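Local structure of protein argonaute (Marinitoga piezophila, 5I4A) at residues N35-R38 / F42-Q45; F119-N124 / S222-E227; I265-I270 / Q601-T606; I562-D565 / Y569-Y572. The protein cuts single-stranded DNA in a divalent-metal-dependent reaction, using short RNA guides with a 5'-hydroxyl end to find complementary targets. One frame throughout, in Å; residues are numbered along the deposited sequence.

Interaction 1: N35-R38 / F42-Q45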
loop_
_atom_site.group_PDB
_atom_site.type_symbol
_atom_site.label_atom_id
_atom_site.label_comp_id
_atom_site.label_asym_id
_atom_site.label_seq_id
_atom_site.Cartn_x
_atom_site.Cartn_y
_atom_site.Cartn_z
ATOM N N ASN A 35 -13.943 -10.109 -33.118
ATOM C CA ASN A 35 -12.969 -10.008 -34.201
ATOM C C ASN A 35 -12.565 -8.560 -34.444
ATOM O O ASN A 35 -11.395 -8.275 -34.724
ATOM C CB ASN A 35 -13.530 -10.634 -35.477
ATOM C CG ASN A 35 -13.896 -12.095 -35.296
ATOM O OD1 ASN A 35 -13.541 -12.716 -34.292
ATOM N ND2 ASN A 35 -14.605 -12.654 -36.270
ATOM N N LEU A 36 -13.517 -7.630 -34.338
ATOM C CA LEU A 36 -13.189 -6.217 -34.499
ATOM C C LEU A 36 -12.272 -5.734 -33.383
ATOM O O LEU A 36 -11.353 -4.943 -33.625
ATOM C CB LEU A 36 -14.468 -5.384 -34.545
ATOM C CG LEU A 36 -15.306 -5.573 -35.809
ATOM C CD1 LEU A 36 -16.592 -4.770 -35.732
ATOM C CD2 LEU A 36 -14.494 -5.186 -37.035
ATOM N N SER A 37 -12.506 -6.200 -32.154
ATOM C CA SER A 37 -11.637 -5.829 -31.042
ATOM C C SER A 37 -10.218 -6.337 -31.263
ATOM O O SER A 37 -9.245 -5.620 -31.006
ATOM C CB SER A 37 -12.201 -6.380 -29.732
ATOM O OG SER A 37 -13.574 -6.065 -29.580
ATOM N N ARG A 38 -10.087 -7.571 -31.753
ATOM C CA ARG A 38 -8.774 -8.190 -31.898
ATOM C C ARG A 38 -7.913 -7.447 -32.911
ATOM O O ARG A 38 -6.723 -7.209 -32.669
ATOM C CB ARG A 38 -8.942 -9.653 -32.308
ATOM C CG ARG A 38 -7.724 -10.524 -32.072
ATOM C CD ARG A 38 -7.910 -11.893 -32.707
ATOM N NE ARG A 38 -7.410 -11.916 -34.078
ATOM C CZ ARG A 38 -8.133 -11.608 -35.149
ATOM N NH1 ARG A 38 -9.405 -11.253 -35.027
ATOM N NH2 ARG A 38 -7.580 -11.652 -36.346
ATOM N N PHE A 42 -8.726 -2.729 -29.607
ATOM C CA PHE A 42 -9.657 -1.791 -28.987
ATOM C C PHE A 42 -11.005 -2.481 -28.877
ATOM O O PHE A 42 -11.574 -2.883 -29.897
ATOM C CB PHE A 42 -9.764 -0.510 -29.818
ATOM C CG PHE A 42 -10.440 0.624 -29.107
ATOM C CD1 PHE A 42 -11.813 0.625 -28.924
ATOM C CD2 PHE A 42 -9.705 1.698 -28.632
ATOM C CE1 PHE A 42 -12.438 1.669 -28.274
ATOM C CE2 PHE A 42 -10.326 2.747 -27.982
ATOM C CZ PHE A 42 -11.694 2.732 -27.803
ATOM N N LYS A 43 -11.520 -2.603 -27.657
ATOM C CA LYS A 43 -12.691 -3.435 -27.421
ATOM C C LYS A 43 -13.940 -2.820 -28.043
ATOM O O LYS A 43 -14.272 -1.659 -27.786
ATOM C CB LYS A 43 -12.900 -3.644 -25.922
ATOM C CG LYS A 43 -13.895 -4.744 -25.584
ATOM C CD LYS A 43 -13.706 -5.246 -24.160
ATOM C CE LYS A 43 -14.353 -6.610 -23.965
ATOM N NZ LYS A 43 -13.934 -7.231 -22.675
ATOM N N PHE A 44 -14.621 -3.607 -28.873
ATOM C CA PHE A 44 -15.963 -3.306 -29.345
ATOM C C PHE A 44 -16.983 -3.948 -28.413
ATOM O O PHE A 44 -16.743 -5.014 -27.842
ATOM C CB PHE A 44 -16.184 -3.834 -30.766
ATOM C CG PHE A 44 -15.517 -3.023 -31.844
ATOM C CD1 PHE A 44 -14.136 -2.938 -31.918
ATOM C CD2 PHE A 44 -16.276 -2.378 -32.809
ATOM C CE1 PHE A 44 -13.525 -2.201 -32.917
ATOM C CE2 PHE A 44 -15.670 -1.640 -33.812
ATOM C CZ PHE A 44 -14.294 -1.553 -33.869
ATOM N N GLN A 45 -18.133 -3.297 -28.269
ATOM C CA GLN A 45 -19.254 -3.871 -27.541
ATOM C C GLN A 45 -20.332 -4.301 -28.528
ATOM O O GLN A 45 -20.370 -3.853 -29.677
ATOM C CB GLN A 45 -19.817 -2.875 -26.519
ATOM C CG GLN A 45 -20.785 -3.483 -25.506
ATOM C CD GLN A 45 -20.221 -4.700 -24.803
ATOM O OE1 GLN A 45 -19.084 -4.688 -24.330
ATOM N NE2 GLN A 45 -21.015 -5.764 -24.734
HETATM O O HOH W 1 -15.554 -7.480 -28.039
#
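Ser37, in the last turn of helix 29-40, has its CA 4.5 Å from that of Lys43, because the chain leaves the helix and turns back along its last turn in extended form. This connection from helix to sheet belongs to the N-terminal domain of the argonaute, where residues 42-45 lead into the edge strand 45-46 of a four-stranded antiparallel sheet. Two bonds fix the connection. The N-H of Phe42 reaches a lone pair of the Ser37 carbonyl oxygen, N to O 3.3 Å, and the N-H of Phe44 points almost straight at the Ser37 hydroxyl, N to OG 2.8 Å and 171° at the hydrogen. With OG beside its own backbone N (chi1 -50°), the serine presents its oxygen to the Phe44 amide while also hydrogen-bonding Ala33 O one turn back. The Phe44 ring lies across Leu36: CB of Leu36 sits over the ring centre, 3.5 Å from the centroid and 9° off the normal, a CH-pi contact, and Leu36 CD1 reaches the CD2-CE2 side. Val51, Ile53 and Ile62 also touch this ring, placing it between helix and sheet. A serine in place of Phe44 would probably keep the backbone bond to Ser37 but leave Leu36 facing a gap between helix and sheet. Beside the Phe44 amide bond, a water donates one hydrogen to Ser37 OG at 2.9 Å and the other to Phe44 O at 2.7 Å.

Interaction 2: F119-N124 / S222-E227; sequences FSLDSN and SKEVHE
Linker L1 and linker L2 of the argonaute meet where Glu224, in the first turn of helix 222-231 of linker L2, reaches the turn that follows strand 111-120 in linker L1. Its side chain is fully extended, with CG opposite the backbone N (chi1 -161°) and chi2 at 176°, which carries the carboxylate across to two successive peptide N-H groups. OE2 takes the N-H of Asp122 on its syn lone pair, N to OE2 2.9 Å. OE1 takes that of Ser123, N to OE1 2.7 Å, also from the syn side but 20° out of the carboxylate plane. Bonds at both oxygens should restrict rotation of the carboxylate. Leu121 runs alongside in the opposite direction, its CD2 3.4 Å from Glu224 CD. Asp122 crosses the glutamate at about a right angle, with OD2 3.2 Å from Glu224 OE2; two acceptors this close may raise the proton affinity of either carboxylate, although the two amide bonds would offset this for Glu224. A water accepts from Glu224 N at 2.7 Å and makes a weak, longer link to Ser123 OG. A leucine in place of Glu224 would probably leave the amides of Asp122 and Ser123 without their shared acceptor and the turn free to shift. Around this pair of bonds, Leu121 pairs through its backbone with Val127 of strand 127-140 and packs on Ile228, one helical turn beyond Glu224, while Val225 leans on Ala216 of helix 213-218.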
loop_
_atom_site.group_PDB
_atom_site.type_symbol
_atom_site.label_atom_id
_atom_site.label_comp_id
_atom_site.label_asym_id
_atom_site.label_seq_id
_atom_site.Cartn_x
_atom_site.Cartn_y
_atom_site.Cartn_z
ATOM N N PHE A 119 17.213 -5.095 -23.329
ATOM C CA PHE A 119 18.591 -5.565 -23.311
ATOM C C PHE A 119 18.722 -6.713 -22.324
ATOM O O PHE A 119 18.131 -6.686 -21.242
ATOM C CB PHE A 119 19.582 -4.437 -22.968
ATOM C CG PHE A 119 19.338 -3.780 -21.634
ATOM C CD1 PHE A 119 19.925 -4.278 -20.480
ATOM C CD2 PHE A 119 18.553 -2.642 -21.542
ATOM C CE1 PHE A 119 19.713 -3.668 -19.258
ATOM C CE2 PHE A 119 18.339 -2.027 -20.322
ATOM C CZ PHE A 119 18.919 -2.541 -19.179
ATOM N N SER A 120 19.484 -7.731 -22.717
ATOM C CA SER A 120 19.766 -8.843 -21.824
ATOM C C SER A 120 20.712 -8.392 -20.719
ATOM O O SER A 120 21.623 -7.591 -20.944
ATOM C CB SER A 120 20.377 -10.006 -22.604
ATOM O OG SER A 120 20.609 -11.126 -21.765
ATOM N N LEU A 121 20.485 -8.908 -19.515
ATOM C CA LEU A 121 21.313 -8.540 -18.377
ATOM C C LEU A 121 22.699 -9.156 -18.508
ATOM O O LEU A 121 22.833 -10.350 -18.796
ATOM C CB LEU A 121 20.656 -8.998 -17.076
ATOM C CG LEU A 121 19.436 -8.207 -16.597
ATOM C CD1 LEU A 121 18.836 -8.847 -15.367
ATOM C CD2 LEU A 121 19.822 -6.779 -16.298
ATOM N N ASP A 122 23.733 -8.336 -18.303
ATOM C CA ASP A 122 25.094 -8.863 -18.252
ATOM C C ASP A 122 25.217 -9.945 -17.188
ATOM O O ASP A 122 25.908 -10.951 -17.387
ATOM C CB ASP A 122 26.085 -7.733 -17.970
ATOM C CG ASP A 122 25.949 -6.574 -18.940
ATOM O OD1 ASP A 122 25.777 -6.818 -20.154
ATOM O OD2 ASP A 122 26.017 -5.413 -18.484
ATOM N N SER A 123 24.535 -9.760 -16.055
ATOM C CA SER A 123 24.691 -10.677 -14.933
ATOM C C SER A 123 24.041 -12.027 -15.214
ATOM O O SER A 123 24.565 -13.070 -14.806
ATOM C CB SER A 123 24.106 -10.051 -13.664
ATOM O OG SER A 123 24.027 -11.000 -12.615
ATOM N N ASN A 124 22.900 -12.036 -15.903
ATOM C CA ASN A 124 22.188 -13.276 -16.194
ATOM C C ASN A 124 21.714 -13.227 -17.639
ATOM O O ASN A 124 20.856 -12.410 -17.991
ATOM C CB ASN A 124 21.021 -13.484 -15.236
ATOM C CG ASN A 124 20.574 -14.926 -15.177
ATOM O OD1 ASN A 124 20.287 -15.542 -16.202
ATOM N ND2 ASN A 124 20.527 -15.480 -13.974
ATOM N N SER A 222 20.560 -9.007 -8.611
ATOM C CA SER A 222 19.991 -7.772 -8.081
ATOM C C SER A 222 20.938 -6.583 -8.199
ATOM O O SER A 222 20.471 -5.439 -8.199
ATOM C CB SER A 222 19.590 -7.966 -6.618
ATOM O OG SER A 222 20.665 -8.496 -5.861
ATOM N N LYS A 223 22.248 -6.821 -8.289
ATOM C CA LYS A 223 23.188 -5.712 -8.441
ATOM C C LYS A 223 22.931 -4.954 -9.736
ATOM O O LYS A 223 22.833 -3.721 -9.740
ATOM C CB LYS A 223 24.628 -6.223 -8.387
ATOM C CG LYS A 223 25.644 -5.275 -9.012
ATOM C CD LYS A 223 27.067 -5.672 -8.660
ATOM C CE LYS A 223 28.086 -4.875 -9.459
ATOM N NZ LYS A 223 28.328 -5.469 -10.801
ATOM N N GLU A 224 22.812 -5.677 -10.851
ATOM C CA GLU A 224 22.511 -5.016 -12.114
ATOM C C GLU A 224 21.101 -4.439 -12.114
ATOM O O GLU A 224 20.860 -3.398 -12.735
ATOM C CB GLU A 224 22.698 -5.986 -13.279
ATOM C CG GLU A 224 22.854 -5.306 -14.629
ATOM C CD GLU A 224 23.133 -6.285 -15.751
ATOM O OE1 GLU A 224 23.250 -7.496 -15.472
ATOM O OE2 GLU A 224 23.231 -5.844 -16.916
ATOM N N VAL A 225 20.164 -5.090 -11.418
ATOM C CA VAL A 225 18.812 -4.549 -11.299
ATOM C C VAL A 225 18.837 -3.216 -10.562
ATOM O O VAL A 225 18.133 -2.268 -10.935
ATOM C CB VAL A 225 17.889 -5.568 -10.603
ATOM C CG1 VAL A 225 16.529 -4.950 -10.303
ATOM C CG2 VAL A 225 17.728 -6.806 -11.466
ATOM N N HIS A 226 19.655 -3.117 -9.510
ATOM C CA HIS A 226 19.764 -1.860 -8.775
ATOM C C HIS A 226 20.457 -0.786 -9.606
ATOM O O HIS A 226 20.020 0.370 -9.622
ATOM C CB HIS A 226 20.506 -2.086 -7.457
ATOM C CG HIS A 226 19.717 -2.851 -6.441
ATOM N ND1 HIS A 226 18.349 -2.735 -6.320
ATOM C CD2 HIS A 226 20.103 -3.744 -5.499
ATOM C CE1 HIS A 226 17.925 -3.522 -5.347
ATOM N NE2 HIS A 226 18.970 -4.146 -4.833
ATOM N N GLU A 227 21.543 -1.147 -10.298
ATOM C CA GLU A 227 22.252 -0.181 -11.133
ATOM C C GLU A 227 21.325 0.422 -12.182
ATOM O O GLU A 227 21.275 1.646 -12.358
ATOM C CB GLU A 227 23.451 -0.847 -11.805
ATOM C CG GLU A 227 24.677 -0.961 -10.918
ATOM C CD GLU A 227 25.624 -2.055 -11.370
ATOM O OE1 GLU A 227 25.337 -2.709 -12.398
ATOM O OE2 GLU A 227 26.652 -2.266 -10.693
HETATM O O HOH W 2 24.166 -7.998 -11.068
#

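Interaction 3: I265-I270 / Q601-T606; sequences IFINVI and QIYLLT
With CG opposite its backbone N (chi1 -178°), Tyr603 swings its ring out from the helix toward Ile267, whose CG2, likewise opposite the backbone N while CG1 lies beside it (chi1 -63°), turns to meet it. Ile267 CG2 touches Tyr603 CD2 at 3.6 Å, and its CB lies close to CD2 and CE2, the two side chains lying alongside each other and pointing opposite ways. Two residues on, Val269 CG2 comes up at the ring edge, 3.8 Å from CE2 of Tyr603, and is also 4.2 Å from CD2 of Leu604. Alternate residues of the extended segment 265-270, part of linker L2, thus pack on the last turns of helix 595-605 in the PIWI domain, which has an RNase H fold; strand 264-266 of linker L2, where the segment begins, adds an outermost strand to the sheet of the PIWI domain. Ile561 of the adjoining strand touches both Ile267 and Tyr603. A water in the ring plane donates to Ile267 O at 3.1 Å and approaches Tyr603 OH at an unusually short 2.5 Å. At the other end of the tyrosine, its carbonyl oxygen accepts from both the N-H and the hydroxyl of Thr606, OG1 to O 2.7 Å.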
loop_
_atom_site.group_PDB
_atom_site.type_symbol
_atom_site.label_atom_id
_atom_site.label_comp_id
_atom_site.label_asym_id
_atom_site.label_seq_id
_atom_site.Cartn_x
_atom_site.Cartn_y
_atom_site.Cartn_z
ATOM N N ILE A 265 5.645 22.664 -0.773
ATOM C CA ILE A 265 6.043 23.128 0.549
ATOM C C ILE A 265 6.665 21.968 1.316
ATOM O O ILE A 265 6.202 20.824 1.226
ATOM C CB ILE A 265 4.857 23.751 1.319
ATOM C CG1 ILE A 265 5.359 24.452 2.583
ATOM C CG2 ILE A 265 3.802 22.704 1.670
ATOM C CD1 ILE A 265 4.386 25.454 3.171
ATOM N N PHE A 266 7.743 22.261 2.037
ATOM C CA PHE A 266 8.416 21.280 2.876
ATOM C C PHE A 266 7.851 21.366 4.286
ATOM O O PHE A 266 7.840 22.442 4.893
ATOM C CB PHE A 266 9.926 21.528 2.875
ATOM C CG PHE A 266 10.693 20.655 3.827
ATOM C CD1 PHE A 266 11.147 19.409 3.429
ATOM C CD2 PHE A 266 10.974 21.086 5.115
ATOM C CE1 PHE A 266 11.857 18.605 4.298
ATOM C CE2 PHE A 266 11.682 20.285 5.989
ATOM C CZ PHE A 266 12.125 19.042 5.579
ATOM N N ILE A 267 7.378 20.237 4.807
ATOM C CA ILE A 267 6.749 20.189 6.120
ATOM C C ILE A 267 7.786 19.770 7.151
ATOM O O ILE A 267 8.425 18.718 7.018
ATOM C CB ILE A 267 5.542 19.236 6.132
ATOM C CG1 ILE A 267 4.469 19.735 5.169
ATOM C CG2 ILE A 267 4.980 19.121 7.539
ATOM C CD1 ILE A 267 3.882 21.076 5.543
ATOM N N ASN A 268 7.938 20.588 8.186
ATOM C CA ASN A 268 8.926 20.378 9.233
ATOM C C ASN A 268 8.247 19.684 10.411
ATOM O O ASN A 268 7.350 20.257 11.038
ATOM C CB ASN A 268 9.531 21.718 9.652
ATOM C CG ASN A 268 10.865 21.571 10.349
ATOM O OD1 ASN A 268 11.885 21.308 9.714
ATOM N ND2 ASN A 268 10.866 21.766 11.660
ATOM N N VAL A 269 8.668 18.456 10.706
ATOM C CA VAL A 269 8.077 17.646 11.770
ATOM C C VAL A 269 9.051 17.601 12.940
ATOM O O VAL A 269 10.153 17.051 12.823
ATOM C CB VAL A 269 7.733 16.230 11.284
ATOM C CG1 VAL A 269 7.040 15.444 12.390
ATOM C CG2 VAL A 269 6.859 16.288 10.039
ATOM N N ILE A 270 8.640 18.168 14.071
ATOM C CA ILE A 270 9.439 18.192 15.291
ATOM C C ILE A 270 8.771 17.289 16.317
ATOM O O ILE A 270 7.569 17.422 16.581
ATOM C CB ILE A 270 9.592 19.621 15.839
ATOM C CG1 ILE A 270 10.239 20.535 14.798
ATOM C CG2 ILE A 270 10.415 19.613 17.122
ATOM C CD1 ILE A 270 11.696 20.228 14.529
ATOM N N GLN A 601 -2.294 18.316 8.432
ATOM C CA GLN A 601 -2.638 17.392 9.508
ATOM C C GLN A 601 -2.581 15.948 9.030
ATOM O O GLN A 601 -2.175 15.057 9.781
ATOM C CB GLN A 601 -4.021 17.716 10.069
ATOM C CG GLN A 601 -4.046 18.915 10.995
ATOM C CD GLN A 601 -5.435 19.211 11.511
ATOM O OE1 GLN A 601 -6.164 18.307 11.915
ATOM N NE2 GLN A 601 -5.817 20.481 11.488
ATOM N N ILE A 602 -2.982 15.700 7.781
ATOM C CA ILE A 602 -2.922 14.346 7.238
ATOM C C ILE A 602 -1.476 13.882 7.138
ATOM O O ILE A 602 -1.155 12.724 7.435
ATOM C CB ILE A 602 -3.644 14.285 5.880
ATOM C CG1 ILE A 602 -5.152 14.473 6.077
ATOM C CG2 ILE A 602 -3.348 12.974 5.164
ATOM C CD1 ILE A 602 -5.910 14.668 4.802
ATOM N N TYR A 603 -0.576 14.781 6.733
ATOM C CA TYR A 603 0.839 14.430 6.678
ATOM C C TYR A 603 1.402 14.186 8.072
ATOM O O TYR A 603 2.156 13.229 8.285
ATOM C CB TYR A 603 1.629 15.526 5.966
ATOM C CG TYR A 603 3.101 15.209 5.839
ATOM C CD1 TYR A 603 3.557 14.333 4.863
ATOM C CD2 TYR A 603 4.031 15.775 6.697
ATOM C CE1 TYR A 603 4.898 14.034 4.744
ATOM C CE2 TYR A 603 5.376 15.482 6.585
ATOM C CZ TYR A 603 5.804 14.613 5.606
ATOM O OH TYR A 603 7.140 14.314 5.483
ATOM N N LEU A 604 1.056 15.046 9.032
ATOM C CA LEU A 604 1.516 14.842 10.402
ATOM C C LEU A 604 1.015 13.520 10.963
ATOM O O LEU A 604 1.688 12.907 11.799
ATOM C CB LEU A 604 1.063 16.000 11.295
ATOM C CG LEU A 604 1.662 17.386 11.033
ATOM C CD1 LEU A 604 0.841 18.458 11.722
ATOM C CD2 LEU A 604 3.114 17.452 11.490
ATOM N N LEU A 605 -0.150 13.055 10.504
ATOM C CA LEU A 605 -0.662 11.765 10.956
ATOM C C LEU A 605 0.271 10.616 10.594
ATOM O O LEU A 605 0.235 9.564 11.246
ATOM C CB LEU A 605 -2.050 11.510 10.370
ATOM C CG LEU A 605 -3.204 12.251 11.050
ATOM C CD1 LEU A 605 -4.514 11.937 10.352
ATOM C CD2 LEU A 605 -3.265 11.874 12.523
ATOM N N THR A 606 1.099 10.780 9.561
ATOM C CA THR A 606 2.073 9.744 9.232
ATOM C C THR A 606 3.193 9.643 10.262
ATOM O O THR A 606 3.997 8.708 10.191
ATOM C CB THR A 606 2.681 9.995 7.847
ATOM O OG1 THR A 606 3.666 11.032 7.933
ATOM C CG2 THR A 606 1.600 10.409 6.851
HETATM O O HOH W 3 8.506 15.656 7.148
#

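Interaction 4: I562-D565 / Y569-Y572; sequences IKLD and YIYY
Ile562 and Ile570 form an antiparallel hydrogen-bonded pair, and the next pair, Lys563 with Tyr569, is a non-hydrogen-bonded one, in two strands whose axes run 157° apart. Both isoleucine bonds are short: Ile562 N to Ile570 O is 2.7 Å and practically straight at 179°, and Ile570 N to Ile562 O is 2.8 Å. Ile562 O also receives a CA-H contact from Tyr569. On the face bearing Lys563 and Tyr569, Lys563 CG lies over the Tyr569 ring in a CH-pi contact, 4.3 Å from the centroid and displaced toward the rim, and Lys563 CD reaches Tyr569 OH at 3.2 Å. The strands 560-565 and 568-571 make a beta hairpin within the mixed sheet of the PIWI domain's RNase H fold, and Tyr569 on this face rests on Ile595 and Ile599 of helix 595-605. Lys563 NZ forms a salt bridge with Glu566 in the hairpin turn. Two waters link this ammonium to the phenol oxygen: one accepts from NZ at 2.8 Å but holds OH weakly, whereas the other lies in the ring plane 2.7 Å from OH and is only weakly bound to NZ. On the face bearing Ile562 and Ile570, Ile570 CD1 meets CD1 of Leu564 at 3.6 Å, and Ile562 CD1 touches CE1 of Tyr572, whose ring is anchored through OH to Ile551 O.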
loop_
_atom_site.group_PDB
_atom_site.type_symbol
_atom_site.label_atom_id
_atom_site.label_comp_id
_atom_site.label_asym_id
_atom_site.label_seq_id
_atom_site.Cartn_x
_atom_site.Cartn_y
_atom_site.Cartn_z
ATOM N N ILE A 562 3.240 18.562 -2.495
ATOM C CA ILE A 562 3.041 19.253 -3.763
ATOM C C ILE A 562 1.549 19.444 -3.983
ATOM O O ILE A 562 0.764 18.505 -3.810
ATOM C CB ILE A 562 3.677 18.476 -4.927
ATOM C CG1 ILE A 562 5.195 18.423 -4.753
ATOM C CG2 ILE A 562 3.305 19.099 -6.266
ATOM C CD1 ILE A 562 5.891 17.570 -5.784
ATOM N N LYS A 563 1.160 20.656 -4.362
ATOM C CA LYS A 563 -0.227 20.966 -4.676
ATOM C C LYS A 563 -0.461 20.779 -6.168
ATOM O O LYS A 563 0.219 21.401 -6.990
ATOM C CB LYS A 563 -0.571 22.394 -4.256
ATOM C CG LYS A 563 -1.877 22.914 -4.830
ATOM C CD LYS A 563 -2.509 23.917 -3.885
ATOM C CE LYS A 563 -3.242 25.015 -4.629
ATOM N NZ LYS A 563 -3.899 25.958 -3.683
ATOM N N LEU A 564 -1.416 19.918 -6.515
ATOM C CA LEU A 564 -1.845 19.765 -7.900
ATOM C C LEU A 564 -2.903 20.796 -8.272
ATOM O O LEU A 564 -2.731 21.550 -9.235
ATOM C CB LEU A 564 -2.379 18.351 -8.131
ATOM C CG LEU A 564 -1.386 17.224 -7.874
ATOM C CD1 LEU A 564 -2.056 15.885 -8.132
ATOM C CD2 LEU A 564 -0.149 17.394 -8.743
ATOM N N ASP A 565 -4.003 20.830 -7.525
ATOM C CA ASP A 565 -5.018 21.862 -7.679
ATOM C C ASP A 565 -5.564 22.197 -6.297
ATOM O O ASP A 565 -4.978 21.832 -5.272
ATOM C CB ASP A 565 -6.120 21.423 -8.655
ATOM C CG ASP A 565 -6.837 20.155 -8.218
ATOM O OD1 ASP A 565 -7.238 20.049 -7.039
ATOM O OD2 ASP A 565 -7.012 19.259 -9.069
ATOM N N TYR A 569 -3.598 17.166 -3.428
ATOM C CA TYR A 569 -2.190 17.290 -3.079
ATOM C C TYR A 569 -1.517 15.927 -3.169
ATOM O O TYR A 569 -2.173 14.883 -3.185
ATOM C CB TYR A 569 -1.993 17.851 -1.662
ATOM C CG TYR A 569 -2.385 19.301 -1.479
ATOM C CD1 TYR A 569 -3.716 19.688 -1.505
ATOM C CD2 TYR A 569 -1.422 20.277 -1.250
ATOM C CE1 TYR A 569 -4.080 21.009 -1.327
ATOM C CE2 TYR A 569 -1.778 21.604 -1.068
ATOM C CZ TYR A 569 -3.108 21.961 -1.107
ATOM O OH TYR A 569 -3.467 23.276 -0.926
ATOM N N ILE A 570 -0.188 15.954 -3.222
ATOM C CA ILE A 570 0.637 14.754 -3.165
ATOM C C ILE A 570 1.759 15.007 -2.178
ATOM O O ILE A 570 2.458 16.021 -2.277
ATOM C CB ILE A 570 1.232 14.382 -4.537
ATOM C CG1 ILE A 570 0.148 14.291 -5.599
ATOM C CG2 ILE A 570 1.988 13.062 -4.452
ATOM C CD1 ILE A 570 0.698 13.955 -6.957
ATOM N N TYR A 571 1.940 14.093 -1.231
ATOM C CA TYR A 571 3.119 14.124 -0.384
ATOM C C TYR A 571 3.973 12.895 -0.656
ATOM O O TYR A 571 3.468 11.828 -1.020
ATOM C CB TYR A 571 2.757 14.229 1.106
ATOM C CG TYR A 571 2.205 12.981 1.763
ATOM C CD1 TYR A 571 3.053 11.980 2.225
ATOM C CD2 TYR A 571 0.841 12.828 1.969
ATOM C CE1 TYR A 571 2.554 10.846 2.842
ATOM C CE2 TYR A 571 0.334 11.699 2.589
ATOM C CZ TYR A 571 1.194 10.711 3.022
ATOM O OH TYR A 571 0.696 9.585 3.638
ATOM N N TYR A 572 5.280 13.072 -0.504
ATOM C CA TYR A 572 6.252 11.997 -0.689
ATOM C C TYR A 572 6.937 11.768 0.648
ATOM O O TYR A 572 7.837 12.540 1.026
ATOM C CB TYR A 572 7.266 12.355 -1.775
ATOM C CG TYR A 572 6.644 12.512 -3.150
ATOM C CD1 TYR A 572 5.965 13.672 -3.500
ATOM C CD2 TYR A 572 6.736 11.497 -4.097
ATOM C CE1 TYR A 572 5.393 13.819 -4.748
ATOM C CE2 TYR A 572 6.167 11.632 -5.349
ATOM C CZ TYR A 572 5.496 12.797 -5.670
ATOM O OH TYR A 572 4.927 12.943 -6.915
HETATM O O HOH W 4 -2.472 26.434 -1.283
HETATM O O HOH W 5 -5.940 24.131 -1.524
#

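Overall arrangement
From the N terminus, interaction 1 closes a short turn between helix 29-40 and the edge strand of the N-terminal domain. Interaction 2 then closes a loop of some hundred residues that holds the PAZ domain, joining linker L1 to linker L2. Interaction 3 spans the Mid domain and most of the PIWI domain, bringing linker L2 against helix 595-605; interaction 4, a local hairpin, falls within that long loop. None cross. Interactions 1 and 2 stand apart from the others, whereas 3 and 4 have centres about 13 Å apart and meet where Tyr571 stacks edge-to-face with Tyr603, beside neighbouring strands 264-266 and 560-565 of one sheet.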